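Long-range contacts in SusD superfamily protein (Bacteroides vulgatus ATCC 8482, PDB 3JQ0), which probably binds glycans or related nutrients at the outer membrane of a gut bacterium: residues L23-Y28 with D252-W257; F245-G250 with F359-Y364; Y340-T345 with M443-R448. All blocks are in the same frame, centred on the assembly; numbering follows the deposited sequence.

Two of these contacts are buried and one reaches the surface. Interaction 2, the bulged antiparallel strand pair 245-250 with 359-364, is held by backbone hydrogen bonds and apolar side chains. Interaction 1 lies further out, where the end of helix 9-25 and the start of helix 27-34 meet the loop that follows strand 243-247; the Arg24 chain along Tyr254, an oblique Tyr28-Trp257 contact and bridging waters carry it. Interaction 3 joins two loops through a buried lysine and its oxygen partners. The three touch one another: His248 of interaction 2 binds both Arg24 and Glu253 of interaction 1, and Arg363 of interaction 2 shares the Glu445 carboxylate with Lys341 of interaction 3.

Interaction 1. Residues L23-Y28 with D252-W257; sequences LREKSY and DEYEMW
Arg24 lays its CG, CD and NE along Tyr254, with guanidinium and phenol ring nearly parallel, 11° between the planes. In this SusD-family protein the contact joins the break between helices 9-25 and 27-34 to the loop after strand 243-247, where Glu253 and Tyr254 both face Gly250 in a classic beta bulge. The closest approach is Arg24 NE to Tyr254 CB, 3.4 Å, with CB over one guanidinium face. CG lies anti to the Arg24 backbone N (chi1 170°), and the bend at chi3 (68°) then turns the guanidinium toward the base of the ring. NH1 binds the carbonyl of His248 and a water that continues to Glu253 OE2, while Glu253 OE1 is held by His248 NE2. At the far end of the ring, Tyr254 OH rests 3.5 Å from Glu25 CA. With an alanine here, the Arg24 chain would probably lose the ring it lies along, and the water at Tyr254 OH one of its partners.

Further along, Tyr28 and Trp257 meet obliquely, Tyr28 CD1 standing 3.6 Å from Trp257 CE3, while Tyr28 CA lies over one face of the indole, toward its rim. Ser27 CB touches Trp257 CD1 at 3.7 Å. Ser27 OG donates to Arg24 O (2.7 Å) in the carbonyl plane, and a water donating to that same OG accepts from Trp257 N.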
loop_
_atom_site.group_PDB
_atom_site.type_symbol
_atom_site.label_atom_id
_atom_site.label_comp_id
_atom_site.label_asym_id
_atom_site.label_seq_id
_atom_site.Cartn_x
_atom_site.Cartn_y
_atom_site.Cartn_z
ATOM N N LEU A 23 -5.613 5.422 -12.886
ATOM C CA LEU A 23 -4.873 5.170 -11.656
ATOM C C LEU A 23 -5.330 3.842 -11.043
ATOM O O LEU A 23 -4.522 3.053 -10.577
ATOM C CB LEU A 23 -5.105 6.304 -10.686
ATOM C CG LEU A 23 -4.130 6.583 -9.657
ATOM C CD1 LEU A 23 -2.829 6.956 -10.319
ATOM C CD2 LEU A 23 -4.632 7.794 -8.845
ATOM N N ARG A 24 -6.649 3.601 -11.056
ATOM C CA ARG A 24 -7.184 2.373 -10.525
ATOM C C ARG A 24 -6.606 1.119 -11.212
ATOM O O ARG A 24 -6.316 0.093 -10.581
ATOM C CB ARG A 24 -8.711 2.357 -10.650
ATOM C CG ARG A 24 -9.346 1.024 -10.354
ATOM C CD ARG A 24 -10.846 1.124 -10.261
ATOM N NE ARG A 24 -11.430 1.437 -11.559
ATOM C CZ ARG A 24 -12.630 1.949 -11.730
ATOM N NH1 ARG A 24 -13.473 2.140 -10.738
ATOM N NH2 ARG A 24 -13.022 2.222 -12.971
ATOM N N GLU A 25 -6.369 1.217 -12.516
ATOM C CA GLU A 25 -5.772 0.078 -13.211
ATOM C C GLU A 25 -4.406 -0.273 -12.684
ATOM O O GLU A 25 -3.975 -1.427 -12.842
ATOM C CB GLU A 25 -5.634 0.349 -14.705
ATOM C CG GLU A 25 -6.939 0.577 -15.442
ATOM C CD GLU A 25 -6.723 0.658 -16.909
ATOM O OE1 GLU A 25 -5.937 1.532 -17.383
ATOM O OE2 GLU A 25 -7.254 -0.189 -17.657
ATOM N N LYS A 26 -3.702 0.672 -12.077
ATOM C CA LYS A 26 -2.369 0.457 -11.513
ATOM C C LYS A 26 -2.354 0.027 -10.050
ATOM O O LYS A 26 -1.286 -0.124 -9.488
ATOM C CB LYS A 26 -1.499 1.699 -11.699
ATOM C CG LYS A 26 -0.810 1.678 -13.113
ATOM C CD LYS A 26 -1.601 1.178 -14.250
ATOM C CE LYS A 26 -0.861 0.993 -15.534
ATOM N NZ LYS A 26 -1.771 0.818 -16.686
ATOM N N SER A 27 -3.525 -0.208 -9.483
ATOM C CA SER A 27 -3.642 -0.660 -8.073
ATOM C C SER A 27 -2.730 -1.824 -7.784
ATOM O O SER A 27 -2.009 -1.827 -6.776
ATOM C CB SER A 27 -5.110 -1.203 -7.861
ATOM O OG SER A 27 -6.094 -0.278 -7.866
ATOM N N TYR A 28 -2.824 -2.848 -8.627
ATOM C CA TYR A 28 -2.018 -4.031 -8.450
ATOM C C TYR A 28 -0.519 -3.688 -8.489
ATOM O O TYR A 28 0.256 -4.124 -7.631
ATOM C CB TYR A 28 -2.400 -5.075 -9.502
ATOM C CG TYR A 28 -1.586 -6.341 -9.431
ATOM C CD1 TYR A 28 -1.422 -7.024 -8.266
ATOM C CD2 TYR A 28 -1.020 -6.863 -10.585
ATOM C CE1 TYR A 28 -0.693 -8.215 -8.223
ATOM C CE2 TYR A 28 -0.311 -8.018 -10.582
ATOM C CZ TYR A 28 -0.128 -8.705 -9.376
ATOM O OH TYR A 28 0.589 -9.886 -9.358
ATOM N N ASP A 252 -19.632 -4.433 -11.914
ATOM C CA ASP A 252 -19.831 -3.834 -13.243
ATOM C C ASP A 252 -19.033 -2.553 -13.409
ATOM O O ASP A 252 -19.357 -1.709 -14.270
ATOM C CB ASP A 252 -21.340 -3.613 -13.568
ATOM C CG ASP A 252 -22.151 -4.923 -13.525
ATOM O OD1 ASP A 252 -21.604 -5.972 -13.909
ATOM O OD2 ASP A 252 -23.311 -4.895 -13.061
ATOM N N GLU A 253 -17.968 -2.392 -12.615
ATOM C CA GLU A 253 -17.050 -1.257 -12.754
ATOM C C GLU A 253 -15.595 -1.716 -12.803
ATOM O O GLU A 253 -14.902 -1.489 -13.801
ATOM C CB GLU A 253 -17.224 -0.294 -11.625
ATOM C CG GLU A 253 -18.563 0.395 -11.554
ATOM C CD GLU A 253 -18.601 1.351 -10.382
ATOM O OE1 GLU A 253 -18.877 0.859 -9.253
ATOM O OE2 GLU A 253 -18.340 2.576 -10.600
ATOM N N TYR A 254 -15.109 -2.351 -11.746
ATOM C CA TYR A 254 -13.753 -2.888 -11.762
ATOM C C TYR A 254 -13.629 -3.865 -10.612
ATOM O O TYR A 254 -14.093 -3.593 -9.508
ATOM C CB TYR A 254 -12.714 -1.748 -11.584
ATOM C CG TYR A 254 -11.387 -2.045 -12.153
ATOM C CD1 TYR A 254 -11.214 -2.011 -13.546
ATOM C CD2 TYR A 254 -10.263 -2.266 -11.360
ATOM C CE1 TYR A 254 -10.025 -2.279 -14.136
ATOM C CE2 TYR A 254 -9.032 -2.503 -11.970
ATOM C CZ TYR A 254 -8.925 -2.508 -13.355
ATOM O OH TYR A 254 -7.682 -2.764 -13.945
ATOM N N GLU A 255 -12.987 -4.989 -10.859
ATOM C CA GLU A 255 -12.688 -5.923 -9.772
ATOM C C GLU A 255 -11.460 -5.406 -9.035
ATOM O O GLU A 255 -10.571 -4.817 -9.656
ATOM C CB GLU A 255 -12.408 -7.322 -10.367
ATOM C CG GLU A 255 -12.232 -8.363 -9.299
ATOM C CD GLU A 255 -11.965 -9.772 -9.782
ATOM O OE1 GLU A 255 -12.067 -10.047 -10.987
ATOM O OE2 GLU A 255 -11.583 -10.594 -8.897
HETATM N N MSE A 256 -11.349 -5.623 -7.732
HETATM C CA MSE A 256 -10.166 -5.161 -7.047
HETATM C C MSE A 256 -8.899 -5.725 -7.707
HETATM O O MSE A 256 -8.804 -6.924 -8.038
HETATM C CB MSE A 256 -10.243 -5.499 -5.565
HETATM C CG MSE A 256 -9.119 -4.851 -4.798
HETATM SE SE MSE A 256 -9.225 -5.012 -2.881
HETATM C CE MSE A 256 -7.542 -6.010 -2.605
ATOM N N TRP A 257 -7.930 -4.838 -7.943
ATOM C CA TRP A 257 -6.681 -5.159 -8.594
ATOM C C TRP A 257 -6.872 -5.735 -10.013
ATOM O O TRP A 257 -6.004 -6.440 -10.513
ATOM C CB TRP A 257 -5.797 -6.078 -7.756
ATOM C CG TRP A 257 -5.298 -5.507 -6.457
ATOM C CD1 TRP A 257 -5.589 -4.319 -5.864
ATOM C CD2 TRP A 257 -4.409 -6.194 -5.570
ATOM N NE1 TRP A 257 -4.945 -4.249 -4.656
ATOM C CE2 TRP A 257 -4.219 -5.382 -4.461
ATOM C CE3 TRP A 257 -3.775 -7.430 -5.621
ATOM C CZ2 TRP A 257 -3.457 -5.773 -3.369
ATOM C CZ3 TRP A 257 -2.994 -7.816 -4.573
ATOM C CH2 TRP A 257 -2.861 -7.001 -3.446
HETATM O O HOH W 1 -16.006 3.372 -11.049
HETATM O O HOH W 2 -5.295 -4.413 -13.447
HETATM O O HOH W 3 -8.333 -1.998 -7.470
#

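Interaction 2. Residues F245-G250 with F359-Y364; sequences FTIHNG and FPIYRY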
loop_
_atom_site.group_PDB
_atom_site.type_symbol
_atom_site.label_atom_id
_atom_site.label_comp_id
_atom_site.label_asym_id
_atom_site.label_seq_id
_atom_site.Cartn_x
_atom_site.Cartn_y
_atom_site.Cartn_z
ATOM N N PHE A 245 -7.708 8.508 0.794
ATOM C CA PHE A 245 -7.808 8.257 -0.647
ATOM C C PHE A 245 -7.922 6.764 -0.805
ATOM O O PHE A 245 -7.109 6.004 -0.280
ATOM C CB PHE A 245 -6.618 8.815 -1.418
ATOM C CG PHE A 245 -6.682 8.544 -2.901
ATOM C CD1 PHE A 245 -7.839 8.864 -3.645
ATOM C CD2 PHE A 245 -5.629 7.981 -3.588
ATOM C CE1 PHE A 245 -7.918 8.591 -4.992
ATOM C CE2 PHE A 245 -5.713 7.724 -4.931
ATOM C CZ PHE A 245 -6.835 8.034 -5.641
ATOM N N THR A 246 -8.989 6.338 -1.458
ATOM C CA THR A 246 -9.291 4.927 -1.641
ATOM C C THR A 246 -9.712 4.675 -3.087
ATOM O O THR A 246 -10.425 5.487 -3.669
ATOM C CB THR A 246 -10.388 4.505 -0.611
ATOM O OG1 THR A 246 -10.569 3.099 -0.698
ATOM C CG2 THR A 246 -11.720 5.253 -0.787
ATOM N N ILE A 247 -9.232 3.575 -3.645
ATOM C CA ILE A 247 -9.555 3.204 -5.021
ATOM C C ILE A 247 -10.920 2.522 -5.034
ATOM O O ILE A 247 -11.109 1.473 -4.415
ATOM C CB ILE A 247 -8.524 2.254 -5.628
ATOM C CG1 ILE A 247 -7.135 2.838 -5.638
ATOM C CG2 ILE A 247 -8.934 1.790 -7.019
ATOM C CD1 ILE A 247 -6.947 4.049 -6.389
ATOM N N HIS A 248 -11.894 3.131 -5.714
ATOM C CA HIS A 248 -13.227 2.554 -5.856
ATOM C C HIS A 248 -13.245 1.398 -6.833
ATOM O O HIS A 248 -12.934 1.579 -7.988
ATOM C CB HIS A 248 -14.222 3.608 -6.316
ATOM C CG HIS A 248 -15.595 3.030 -6.559
ATOM N ND1 HIS A 248 -16.440 2.594 -5.557
ATOM C CD2 HIS A 248 -16.162 2.631 -7.706
ATOM C CE1 HIS A 248 -17.546 2.121 -6.097
ATOM N NE2 HIS A 248 -17.380 2.077 -7.393
ATOM N N ASN A 249 -13.589 0.211 -6.322
ATOM C CA ASN A 249 -13.887 -0.951 -7.151
ATOM C C ASN A 249 -15.373 -1.271 -6.961
ATOM O O ASN A 249 -16.020 -0.787 -6.039
ATOM C CB ASN A 249 -12.993 -2.128 -6.782
ATOM C CG ASN A 249 -11.525 -1.779 -6.865
ATOM O OD1 ASN A 249 -11.022 -1.428 -7.944
ATOM N ND2 ASN A 249 -10.816 -1.857 -5.735
ATOM N N GLY A 250 -15.923 -2.067 -7.864
ATOM C CA GLY A 250 -17.324 -2.389 -7.702
ATOM C C GLY A 250 -17.872 -3.227 -8.805
ATOM O O GLY A 250 -17.282 -3.360 -9.866
ATOM N N PHE A 359 -9.835 -0.486 -2.623
ATOM C CA PHE A 359 -8.450 -0.687 -2.231
ATOM C C PHE A 359 -7.890 0.589 -1.639
ATOM O O PHE A 359 -7.692 1.574 -2.347
ATOM C CB PHE A 359 -7.574 -1.118 -3.390
ATOM C CG PHE A 359 -6.162 -1.391 -2.995
ATOM C CD1 PHE A 359 -5.891 -2.338 -2.015
ATOM C CD2 PHE A 359 -5.112 -0.705 -3.531
ATOM C CE1 PHE A 359 -4.614 -2.631 -1.645
ATOM C CE2 PHE A 359 -3.804 -1.012 -3.146
ATOM C CZ PHE A 359 -3.565 -1.974 -2.185
ATOM N N PRO A 360 -7.686 0.646 -0.312
ATOM C CA PRO A 360 -7.189 1.900 0.293
ATOM C C PRO A 360 -5.781 2.225 -0.179
ATOM O O PRO A 360 -4.942 1.339 -0.276
ATOM C CB PRO A 360 -7.192 1.588 1.798
ATOM C CG PRO A 360 -8.090 0.396 1.977
ATOM C CD PRO A 360 -7.920 -0.402 0.704
ATOM N N ILE A 361 -5.540 3.503 -0.428
ATOM C CA ILE A 361 -4.205 4.056 -0.720
ATOM C C ILE A 361 -3.675 4.758 0.509
ATOM O O ILE A 361 -2.564 4.488 0.993
ATOM C CB ILE A 361 -4.206 4.952 -1.975
ATOM C CG1 ILE A 361 -4.620 4.162 -3.225
ATOM C CG2 ILE A 361 -2.866 5.649 -2.145
ATOM C CD1 ILE A 361 -3.662 3.094 -3.635
ATOM N N TYR A 362 -4.450 5.719 1.009
ATOM C CA TYR A 362 -4.114 6.443 2.249
ATOM C C TYR A 362 -5.240 6.333 3.249
ATOM O O TYR A 362 -6.363 6.792 2.949
ATOM C CB TYR A 362 -3.803 7.909 1.987
ATOM C CG TYR A 362 -2.572 8.199 1.161
ATOM C CD1 TYR A 362 -1.342 7.593 1.457
ATOM C CD2 TYR A 362 -2.615 9.096 0.122
ATOM C CE1 TYR A 362 -0.199 7.928 0.766
ATOM C CE2 TYR A 362 -1.458 9.434 -0.589
ATOM C CZ TYR A 362 -0.244 8.832 -0.269
ATOM O OH TYR A 362 0.875 9.216 -0.984
ATOM N N ARG A 363 -4.923 5.780 4.418
ATOM C CA ARG A 363 -5.824 5.633 5.556
ATOM C C ARG A 363 -5.388 6.477 6.714
ATOM O O ARG A 363 -4.173 6.742 6.860
ATOM C CB ARG A 363 -5.792 4.079 6.073
ATOM C CG ARG A 363 -6.438 3.126 5.171
ATOM C CD ARG A 363 -6.818 1.913 5.806
ATOM N NE ARG A 363 -5.786 0.940 6.113
ATOM C CZ ARG A 363 -5.439 0.566 7.330
ATOM N NH1 ARG A 363 -5.804 1.197 8.431
ATOM N NH2 ARG A 363 -4.667 -0.502 7.444
ATOM N N TYR A 364 -6.302 6.825 7.621
ATOM C CA TYR A 364 -5.915 7.631 8.756
ATOM C C TYR A 364 -4.850 6.937 9.652
ATOM O O TYR A 364 -3.980 7.626 10.179
ATOM C CB TYR A 364 -7.117 8.075 9.567
ATOM C CG TYR A 364 -6.784 9.129 10.586
ATOM C CD1 TYR A 364 -6.394 10.386 10.192
ATOM C CD2 TYR A 364 -6.850 8.892 11.947
ATOM C CE1 TYR A 364 -6.080 11.360 11.120
ATOM C CE2 TYR A 364 -6.560 9.864 12.878
ATOM C CZ TYR A 364 -6.173 11.101 12.464
ATOM O OH TYR A 364 -5.845 12.102 13.344
#
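Phe245 and Tyr362 form a hydrogen-bonded antiparallel pair in a two-stranded sheet, and Ile247 with Phe359 forms another; between them Thr246 faces Pro360 in a non-hydrogen-bonded pair. Five backbone hydrogen bonds tie the two segments. Phe245 N donates to Tyr362 O at 3.1 Å, while Phe245 O is gripped twice, by Tyr362 N and by Ile361 N, each at 3.0 Å. That doubled grip marks a classic beta bulge: Ile361 and Tyr362 together face the single residue Phe245, and the register slips by one. Beyond it, Ile247 N donates to Phe359 O at 2.8 Å from well off the plane of that carbonyl, by 40°. The return bond, Phe359 N to Ile247 O, is in plane and on a lone pair.

The apolar contacts gather round the bulge. Ile361 runs beside Phe245 in the same direction, its CB 3.7 Å from Phe245 CD2. With CG1 anti to the carbonyl carbon (chi1 -61°), Ile361 also reaches across to Ile247 on the partner strand, where the two CG1 atoms meet at 3.7 Å. Its other branch, CG2, sits over the centre of the neighbouring Tyr362 ring.

The polar ends turn outside the pair: Asn249 ND2 passes beside Phe359 to bind the carbonyl of Asp357, and Tyr362 OH binds Glu191. Phe245 and Tyr362 both pack on helix 182-199, Phe245 and Ile247 touch helix 9-25 through Leu23 and Arg24, and just past Tyr362, Arg363 occupies the N-cap position of helix 364-377.

Interaction 3. Residues Y340-T345 with M443-R448; sequences YKFQGT and MFEGKR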
loop_
_atom_site.group_PDB
_atom_site.type_symbol
_atom_site.label_atom_id
_atom_site.label_comp_id
_atom_site.label_asym_id
_atom_site.label_seq_id
_atom_site.Cartn_x
_atom_site.Cartn_y
_atom_site.Cartn_z
ATOM N N TYR A 340 -6.563 -12.830 4.016
ATOM C CA TYR A 340 -7.925 -12.739 4.573
ATOM C C TYR A 340 -8.438 -11.304 4.734
ATOM O O TYR A 340 -9.604 -11.148 5.016
ATOM C CB TYR A 340 -7.975 -13.488 5.924
ATOM C CG TYR A 340 -9.276 -14.212 6.216
ATOM C CD1 TYR A 340 -9.738 -15.220 5.391
ATOM C CD2 TYR A 340 -9.960 -13.942 7.392
ATOM C CE1 TYR A 340 -10.898 -15.905 5.713
ATOM C CE2 TYR A 340 -11.100 -14.648 7.718
ATOM C CZ TYR A 340 -11.546 -15.621 6.882
ATOM O OH TYR A 340 -12.699 -16.344 7.225
ATOM N N LYS A 341 -7.618 -10.280 4.496
ATOM C CA LYS A 341 -8.055 -8.921 4.816
ATOM C C LYS A 341 -9.243 -8.440 4.007
ATOM O O LYS A 341 -10.103 -7.755 4.501
ATOM C CB LYS A 341 -6.883 -7.955 4.614
ATOM C CG LYS A 341 -7.262 -6.480 4.807
ATOM C CD LYS A 341 -6.026 -5.569 4.799
ATOM C CE LYS A 341 -5.333 -5.523 6.163
ATOM N NZ LYS A 341 -4.072 -4.712 6.116
ATOM N N PHE A 342 -9.209 -8.708 2.693
ATOM C CA PHE A 342 -10.248 -8.258 1.771
ATOM C C PHE A 342 -11.213 -9.411 1.528
ATOM O O PHE A 342 -10.875 -10.428 0.919
ATOM C CB PHE A 342 -9.638 -7.675 0.503
ATOM C CG PHE A 342 -8.765 -6.463 0.787
ATOM C CD1 PHE A 342 -9.323 -5.233 1.026
ATOM C CD2 PHE A 342 -7.380 -6.562 0.848
ATOM C CE1 PHE A 342 -8.557 -4.124 1.281
ATOM C CE2 PHE A 342 -6.612 -5.444 1.114
ATOM C CZ PHE A 342 -7.205 -4.231 1.328
ATOM N N GLN A 343 -12.419 -9.267 2.051
ATOM C CA GLN A 343 -13.423 -10.302 2.030
ATOM C C GLN A 343 -14.433 -10.182 0.919
ATOM O O GLN A 343 -15.215 -11.119 0.665
ATOM C CB GLN A 343 -14.137 -10.365 3.378
ATOM C CG GLN A 343 -13.277 -10.850 4.525
ATOM C CD GLN A 343 -13.086 -12.357 4.493
ATOM O OE1 GLN A 343 -14.038 -13.137 4.304
ATOM N NE2 GLN A 343 -11.858 -12.779 4.715
ATOM N N GLY A 344 -14.457 -9.058 0.222
ATOM C CA GLY A 344 -15.384 -8.914 -0.890
ATOM C C GLY A 344 -16.845 -9.072 -0.454
ATOM O O GLY A 344 -17.254 -8.653 0.635
ATOM N N THR A 345 -17.635 -9.601 -1.374
ATOM C CA THR A 345 -19.068 -9.718 -1.204
ATOM C C THR A 345 -19.550 -10.955 -1.906
ATOM O O THR A 345 -18.915 -11.468 -2.813
ATOM C CB THR A 345 -19.777 -8.432 -1.735
ATOM O OG1 THR A 345 -21.118 -8.408 -1.285
ATOM C CG2 THR A 345 -19.707 -8.325 -3.245
HETATM N N MSE A 443 -0.756 -5.188 6.046
HETATM C CA MSE A 443 -0.604 -6.328 5.155
HETATM C C MSE A 443 -1.492 -6.206 3.955
HETATM O O MSE A 443 -2.684 -5.838 4.081
HETATM C CB MSE A 443 -0.919 -7.658 5.886
HETATM C CG MSE A 443 -0.064 -7.966 7.063
HETATM SE SE MSE A 443 -0.305 -9.765 7.707
HETATM C CE MSE A 443 0.754 -10.628 6.313
ATOM N N PHE A 444 -0.964 -6.540 2.764
ATOM C CA PHE A 444 -1.721 -6.506 1.506
ATOM C C PHE A 444 -2.085 -5.089 1.030
ATOM O O PHE A 444 -2.817 -4.946 0.083
ATOM C CB PHE A 444 -2.977 -7.424 1.528
ATOM C CG PHE A 444 -2.720 -8.728 2.210
ATOM C CD1 PHE A 444 -1.791 -9.633 1.709
ATOM C CD2 PHE A 444 -3.327 -9.052 3.412
ATOM C CE1 PHE A 444 -1.464 -10.780 2.341
ATOM C CE2 PHE A 444 -3.014 -10.238 4.073
ATOM C CZ PHE A 444 -2.070 -11.099 3.526
ATOM N N GLU A 445 -1.505 -4.057 1.646
ATOM C CA GLU A 445 -1.756 -2.683 1.289
ATOM C C GLU A 445 -0.562 -1.989 0.658
ATOM O O GLU A 445 -0.633 -0.808 0.357
ATOM C CB GLU A 445 -2.330 -1.879 2.456
ATOM C CG GLU A 445 -3.741 -2.317 2.860
ATOM C CD GLU A 445 -4.220 -1.564 4.077
ATOM O OE1 GLU A 445 -4.640 -0.393 3.865
ATOM O OE2 GLU A 445 -4.249 -2.141 5.189
ATOM N N GLY A 446 0.521 -2.706 0.421
ATOM C CA GLY A 446 1.581 -2.111 -0.404
ATOM C C GLY A 446 2.568 -1.183 0.312
ATOM O O GLY A 446 3.072 -0.249 -0.295
ATOM N N LYS A 447 2.857 -1.460 1.581
ATOM C CA LYS A 447 3.671 -0.561 2.403
ATOM C C LYS A 447 5.041 -1.089 2.840
ATOM O O LYS A 447 5.969 -0.293 2.938
ATOM C CB LYS A 447 2.930 -0.132 3.661
ATOM C CG LYS A 447 1.514 0.398 3.398
ATOM C CD LYS A 447 1.443 1.557 2.407
ATOM C CE LYS A 447 0.034 2.080 2.252
ATOM N NZ LYS A 447 -0.106 3.162 1.218
ATOM N N ARG A 448 5.176 -2.386 3.133
ATOM C CA ARG A 448 6.328 -2.885 3.868
ATOM C C ARG A 448 7.655 -2.649 3.185
ATOM O O ARG A 448 8.645 -2.334 3.879
ATOM C CB ARG A 448 6.111 -4.380 4.178
ATOM C CG ARG A 448 7.260 -5.084 4.867
ATOM C CD ARG A 448 7.558 -4.603 6.265
ATOM N NE ARG A 448 8.451 -5.549 6.913
ATOM C CZ ARG A 448 8.872 -5.421 8.170
ATOM N NH1 ARG A 448 8.576 -4.363 8.894
ATOM N NH2 ARG A 448 9.589 -6.397 8.717
HETATM O O HOH W 4 -2.774 -5.984 8.366
#
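Two loops of the SusD fold meet here in the buried interior: loop 340-345, which follows the hairpin of strands 320-326 and 332-339, and loop 443-448, the connection from helix 430-441 to helix 448-455. Lys341 spans them. Its CG lies opposite the backbone N (chi1 175°) and the chain bends at chi3 (-83°), bringing NZ between a carboxylate and a backbone carbonyl. NZ makes a salt bridge of 2.7 Å with Glu445 OE2, on the anti lone pair of that oxygen, and the lysine meets the glutamate nearly square on. A second bond, also 2.7 Å, goes from NZ to Met443 O, in the carbonyl plane and on a lone pair. Water takes a further bond from NZ at 2.9 Å and accepts from Met443 N as well, and the carbonyl of Glu441 is another acceptor for the ammonium. With so many oxygens round it, the buried lysine is likely to stay charged. Glu445 OE2 is itself shared with Arg363, so two cations probably steady the carboxylate.

Apolar contacts flank the charges. Lys341 CB lies 3.9 Å from Phe444 CD2. Phe342 and Phe444 run antiparallel alongside each other, Phe342 CE2 coming to 4.2 Å from Phe444 CB, and Phe342 turns its edge to Glu445 CG and to Phe444 O. That carbonyl is buried here and has no hydrogen-bonding partner in the model. Phe233 of helix 229-233 packs against Lys341, Phe342 and Glu445. The whole is a buried salt-bridge network of Lys341, Glu445 and Arg363 linking a post-hairpin loop to an interhelical one.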